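Local coordinates for protein DNA polymerase III subunit beta (PDB 5WCE) that probably forms a head-to-tail dimeric ring around DNA that tethers DNA polymerases and other proteins to it and makes replication processive, at residues Met8-Ala16 with Phe65-Ile74. Residues are numbered along the deposited sequence; the frame is centred on the assembly and turned at random.
Sequences MKLTIERAA and FAQIDVPGQI
Met-8 sends its CG anti to the backbone N (chi1 -166°), and a bend at chi3 (77°) then turns CE onto Ile-74 CD1, 3.6 Å away. The two side chains cross at about a right angle. In the N-terminal domain of the sliding ring, strand 9-13 pairs antiparallel with edge strand 67-70 through a classic beta bulge, where Asp-69 and Val-70 both face Lys-9. Lys-9 O accepts two backbone bonds, from Asp-69 N at 2.8 Å and Val-70 N at 3.0 Å. Lys-9 N returns a bond to Val-70 O. Past the bulge, Thr-11 and Gln-67 form a hydrogen-bonded pair. On one face Leu-10 and Ile-68 lie side by side, with Ile-68 CD1 3.6 Å from Leu-10 CB; Ala-44 of strand 39-45 touches both. Strand 93-97 pairs with the other edge of strand 9-13. After the corner at Asp-69, the chain enters strand 72-77 of a second sheet, where Met-8 meets Ile-74. An alanine in place of Met-8 would probably leave Ile-74 CD1 without its methyl partner and open a gap there. At Gly-72 a CB would jam against Pro-71 O and also sit tight against Met-8 CB. On the face of Lys-9, Thr-11, Gln-67 and Val-70, the Lys-9 side chain crosses Asp-69 obliquely. Their salt bridge has a weak hydrogen bond, NZ to OD2 at 3.3 Å. Near the helix start, one water accepts from Glu-13 N and donates to Phe-65 O at 2.8 Å.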
ATOM      1  N   MET A   8     -13.867 -22.483  30.947  1.00 34.97           N
ATOM      2  CA  MET A   8     -14.456 -21.225  30.345  1.00 33.22           C
ATOM      3  C   MET A   8     -15.464 -21.606  29.292  1.00 31.34           C
ATOM      4  O   MET A   8     -15.182 -22.463  28.452  1.00 31.45           O
ATOM      5  CB  MET A   8     -13.395 -20.275  29.746  1.00 32.96           C
ATOM      6  CG  MET A   8     -13.916 -18.863  29.434  1.00 34.42           C
ATOM      7  SD  MET A   8     -12.819 -17.863  28.398  1.00 36.24           S
ATOM      8  CE  MET A   8     -13.156 -18.562  26.867  1.00 34.72           C
ATOM      9  N   LYS A   9     -16.635 -20.970  29.344  1.00 30.08           N
ATOM     10  CA  LYS A   9     -17.704 -21.178  28.373  1.00 29.85           C
ATOM     11  C   LYS A   9     -18.613 -19.972  28.260  1.00 27.91           C
ATOM     12  O   LYS A   9     -19.248 -19.556  29.258  1.00 26.82           O
ATOM     13  CB  LYS A   9     -18.558 -22.408  28.741  1.00 31.73           C
ATOM     14  CG  LYS A   9     -19.773 -22.655  27.852  1.00 33.62           C
ATOM     15  CD  LYS A   9     -20.248 -24.105  27.968  1.00 36.63           C
ATOM     16  CE  LYS A   9     -21.760 -24.279  28.077  1.00 39.28           C
ATOM     17  NZ  LYS A   9     -22.482 -24.003  26.825  1.00 40.72           N
ATOM     18  N   LEU A  10     -18.753 -19.464  27.037  1.00 25.23           N
ATOM     19  CA  LEU A  10     -19.517 -18.237  26.810  1.00 24.46           C
ATOM     20  C   LEU A  10     -20.005 -18.099  25.412  1.00 24.61           C
ATOM     21  O   LEU A  10     -19.478 -18.742  24.495  1.00 24.35           O
ATOM     22  CB  LEU A  10     -18.665 -17.005  27.183  1.00 23.44           C
ATOM     23  CG  LEU A  10     -17.425 -16.758  26.300  1.00 22.92           C
ATOM     24  CD1 LEU A  10     -17.755 -15.875  25.107  1.00 22.75           C
ATOM     25  CD2 LEU A  10     -16.258 -16.167  27.059  1.00 23.02           C
ATOM     26  N   THR A  11     -20.969 -17.208  25.237  1.00 24.67           N
ATOM     27  CA  THR A  11     -21.429 -16.798  23.946  1.00 25.61           C
ATOM     28  C   THR A  11     -21.307 -15.277  23.874  1.00 25.86           C
ATOM     29  O   THR A  11     -21.582 -14.599  24.854  1.00 25.28           O
ATOM     30  CB  THR A  11     -22.861 -17.286  23.702  1.00 27.44           C
ATOM     31  OG1 THR A  11     -22.839 -18.736  23.736  1.00 27.87           O
ATOM     32  CG2 THR A  11     -23.380 -16.852  22.323  1.00 28.71           C
ATOM     33  N   ILE A  12     -20.897 -14.776  22.707  1.00 25.30           N
ATOM     34  CA  ILE A  12     -20.695 -13.358  22.470  1.00 24.94           C
ATOM     35  C   ILE A  12     -21.053 -13.010  21.037  1.00 26.26           C
ATOM     36  O   ILE A  12     -20.812 -13.808  20.104  1.00 24.85           O
ATOM     37  CB  ILE A  12     -19.234 -12.939  22.828  1.00 23.62           C
ATOM     38  CG1 ILE A  12     -19.030 -11.448  22.642  1.00 22.88           C
ATOM     39  CG2 ILE A  12     -18.198 -13.713  22.018  1.00 22.97           C
ATOM     40  CD1 ILE A  12     -17.725 -10.962  23.196  1.00 22.43           C
ATOM     41  N   GLU A  13     -21.636 -11.822  20.851  1.00 27.54           N
ATOM     42  CA  GLU A  13     -21.969 -11.369  19.504  1.00 29.40           C
ATOM     43  C   GLU A  13     -20.704 -11.097  18.711  1.00 27.01           C
ATOM     44  O   GLU A  13     -19.752 -10.519  19.220  1.00 25.65           O
ATOM     45  CB  GLU A  13     -22.889 -10.135  19.530  1.00 32.10           C
ATOM     46  CG  GLU A  13     -24.269 -10.526  20.066  1.00 35.50           C
ATOM     47  CD  GLU A  13     -25.260  -9.359  20.140  1.00 38.74           C
ATOM     48  OE1 GLU A  13     -24.877  -8.158  20.047  1.00 41.06           O
ATOM     49  OE2 GLU A  13     -26.456  -9.678  20.317  1.00 43.10           O
ATOM     50  N   ARG A  14     -20.722 -11.510  17.442  1.00 27.25           N
ATOM     51  CA  ARG A  14     -19.577 -11.321  16.530  1.00 26.01           C
ATOM     52  C   ARG A  14     -19.107  -9.853  16.575  1.00 25.46           C
ATOM     53  O   ARG A  14     -17.926  -9.615  16.731  1.00 23.74           O
ATOM     54  CB  ARG A  14     -19.919 -11.756  15.099  1.00 26.98           C
ATOM     55  CG  ARG A  14     -18.844 -11.370  14.077  1.00 27.28           C
ATOM     56  CD  ARG A  14     -19.296 -11.647  12.655  1.00 29.38           C
ATOM     57  NE  ARG A  14     -18.303 -11.151  11.723  1.00 29.85           N
ATOM     58  CZ  ARG A  14     -18.192  -9.899  11.301  1.00 30.49           C
ATOM     59  NH1 ARG A  14     -19.028  -8.951  11.696  1.00 31.10           N
ATOM     60  NH2 ARG A  14     -17.213  -9.586  10.479  1.00 30.41           N
ATOM     61  N   ALA A  15     -20.034  -8.893  16.456  1.00 25.81           N
ATOM     62  CA  ALA A  15     -19.638  -7.493  16.381  1.00 26.16           C
ATOM     63  C   ALA A  15     -18.913  -7.063  17.653  1.00 24.80           C
ATOM     64  O   ALA A  15     -17.886  -6.393  17.575  1.00 23.84           O
ATOM     65  CB  ALA A  15     -20.818  -6.586  16.089  1.00 27.55           C
ATOM     66  N   ALA A  16     -19.408  -7.499  18.815  1.00 25.34           N
ATOM     67  CA  ALA A  16     -18.738  -7.188  20.088  1.00 24.36           C
ATOM     68  C   ALA A  16     -17.369  -7.816  20.230  1.00 23.23           C
ATOM     69  O   ALA A  16     -16.402  -7.207  20.744  1.00 22.13           O
ATOM     70  CB  ALA A  16     -19.613  -7.612  21.259  1.00 25.25           C
ATOM     71  N   PHE A  65     -19.471  -7.185  26.328  1.00 25.48           N
ATOM     72  CA  PHE A  65     -20.557  -7.936  26.979  1.00 26.21           C
ATOM     73  C   PHE A  65     -20.617  -9.330  26.382  1.00 25.77           C
ATOM     74  O   PHE A  65     -20.398  -9.484  25.163  1.00 24.95           O
ATOM     75  CB  PHE A  65     -21.875  -7.227  26.770  1.00 27.72           C
ATOM     76  CG  PHE A  65     -21.944  -5.890  27.456  1.00 28.88           C
ATOM     77  CD1 PHE A  65     -21.838  -5.811  28.861  1.00 29.72           C
ATOM     78  CD2 PHE A  65     -22.093  -4.738  26.713  1.00 29.51           C
ATOM     79  CE1 PHE A  65     -21.901  -4.564  29.495  1.00 31.06           C
ATOM     80  CE2 PHE A  65     -22.137  -3.488  27.349  1.00 31.48           C
ATOM     81  CZ  PHE A  65     -22.035  -3.422  28.730  1.00 31.05           C
ATOM     82  N   ALA A  66     -20.865 -10.315  27.237  1.00 25.50           N
ATOM     83  CA  ALA A  66     -20.995 -11.703  26.810  1.00 26.41           C
ATOM     84  C   ALA A  66     -21.883 -12.450  27.790  1.00 28.13           C
ATOM     85  O   ALA A  66     -21.997 -12.061  28.966  1.00 29.35           O
ATOM     86  CB  ALA A  66     -19.646 -12.372  26.763  1.00 25.46           C
ATOM     87  N   GLN A  67     -22.481 -13.528  27.306  1.00 29.74           N
ATOM     88  CA  GLN A  67     -23.205 -14.439  28.161  1.00 32.13           C
ATOM     89  C   GLN A  67     -22.256 -15.543  28.657  1.00 30.64           C
ATOM     90  O   GLN A  67     -21.833 -16.444  27.869  1.00 29.16           O
ATOM     91  CB  GLN A  67     -24.370 -15.027  27.384  1.00 35.89           C
ATOM     92  CG  GLN A  67     -25.296 -15.833  28.261  1.00 39.97           C
ATOM     93  CD  GLN A  67     -25.815 -17.032  27.520  1.00 45.16           C
ATOM     94  OE1 GLN A  67     -26.938 -17.002  26.991  1.00 51.24           O
ATOM     95  NE2 GLN A  67     -24.976 -18.073  27.411  1.00 46.84           N
ATOM     96  N   ILE A  68     -21.929 -15.490  29.953  1.00 29.39           N
ATOM     97  CA  ILE A  68     -20.901 -16.327  30.539  1.00 29.50           C
ATOM     98  C   ILE A  68     -21.583 -17.491  31.260  1.00 29.83           C
ATOM     99  O   ILE A  68     -22.276 -17.286  32.249  1.00 29.61           O
ATOM    100  CB  ILE A  68     -20.008 -15.568  31.532  1.00 30.42           C
ATOM    101  CG1 ILE A  68     -19.398 -14.248  30.929  1.00 30.71           C
ATOM    102  CG2 ILE A  68     -18.896 -16.466  32.042  1.00 30.56           C
ATOM    103  CD1 ILE A  68     -18.709 -14.431  29.637  1.00 30.38           C
ATOM    104  N   ASP A  69     -21.394 -18.707  30.764  1.00 29.97           N
ATOM    105  CA  ASP A  69     -21.904 -19.878  31.440  1.00 31.00           C
ATOM    106  C   ASP A  69     -20.926 -20.362  32.452  1.00 29.54           C
ATOM    107  O   ASP A  69     -21.326 -20.745  33.540  1.00 29.29           O
ATOM    108  CB  ASP A  69     -22.178 -20.986  30.459  1.00 32.55           C
ATOM    109  CG  ASP A  69     -23.167 -20.608  29.442  1.00 35.01           C
ATOM    110  OD1 ASP A  69     -24.155 -19.908  29.739  1.00 36.63           O
ATOM    111  OD2 ASP A  69     -22.953 -21.042  28.307  1.00 38.45           O
ATOM    112  N   VAL A  70     -19.650 -20.352  32.106  1.00 28.35           N
ATOM    113  CA  VAL A  70     -18.612 -20.744  33.031  1.00 28.56           C
ATOM    114  C   VAL A  70     -17.481 -19.730  32.959  1.00 27.83           C
ATOM    115  O   VAL A  70     -16.928 -19.514  31.877  1.00 28.73           O
ATOM    116  CB  VAL A  70     -18.070 -22.146  32.709  1.00 28.86           C
ATOM    117  CG1 VAL A  70     -16.966 -22.526  33.686  1.00 29.28           C
ATOM    118  CG2 VAL A  70     -19.182 -23.185  32.745  1.00 29.64           C
ATOM    119  N   PRO A  71     -17.154 -19.084  34.080  1.00 28.34           N
ATOM    120  CA  PRO A  71     -16.063 -18.127  34.058  1.00 27.23           C
ATOM    121  C   PRO A  71     -14.721 -18.800  33.996  1.00 27.36           C
ATOM    122  O   PRO A  71     -14.577 -19.982  34.367  1.00 27.35           O
ATOM    123  CB  PRO A  71     -16.203 -17.394  35.410  1.00 28.32           C
ATOM    124  CG  PRO A  71     -16.859 -18.408  36.318  1.00 28.95           C
ATOM    125  CD  PRO A  71     -17.667 -19.340  35.456  1.00 28.70           C
ATOM    126  N   GLY A  72     -13.727 -18.074  33.518  1.00 26.59           N
ATOM    127  CA  GLY A  72     -12.376 -18.583  33.494  1.00 27.92           C
ATOM    128  C   GLY A  72     -11.498 -17.738  32.608  1.00 28.58           C
ATOM    129  O   GLY A  72     -11.972 -16.735  32.044  1.00 29.23           O
ATOM    130  N   GLN A  73     -10.243 -18.161  32.500  1.00 29.82           N
ATOM    131  CA  GLN A  73      -9.188 -17.420  31.774  1.00 31.28           C
ATOM    132  C   GLN A  73      -8.351 -18.337  30.921  1.00 30.39           C
ATOM    133  O   GLN A  73      -7.927 -19.408  31.372  1.00 30.00           O
ATOM    134  CB  GLN A  73      -8.192 -16.754  32.717  1.00 33.87           C
ATOM    135  CG  GLN A  73      -8.711 -15.663  33.611  1.00 36.33           C
ATOM    136  CD  GLN A  73      -7.561 -14.979  34.322  1.00 38.56           C
ATOM    137  OE1 GLN A  73      -7.311 -13.781  34.123  1.00 39.87           O
ATOM    138  NE2 GLN A  73      -6.824 -15.753  35.132  1.00 40.53           N
ATOM    139  N   ILE A  74      -8.060 -17.913  29.707  1.00 29.08           N
ATOM    140  CA  ILE A  74      -7.148 -18.652  28.850  1.00 29.22           C
ATOM    141  C   ILE A  74      -6.416 -17.678  27.953  1.00 26.37           C
ATOM    142  O   ILE A  74      -6.821 -16.517  27.882  1.00 25.97           O
ATOM    143  CB  ILE A  74      -7.922 -19.616  27.945  1.00 31.39           C
ATOM    144  CG1 ILE A  74      -8.861 -18.818  27.034  1.00 31.73           C
ATOM    145  CG2 ILE A  74      -8.634 -20.691  28.740  1.00 34.76           C
ATOM    146  CD1 ILE A  74      -9.799 -19.622  26.202  1.00 34.57           C
TER
HETATM  147  O   HOH W   1     -22.305  -9.952  23.099  1.00 31.77           O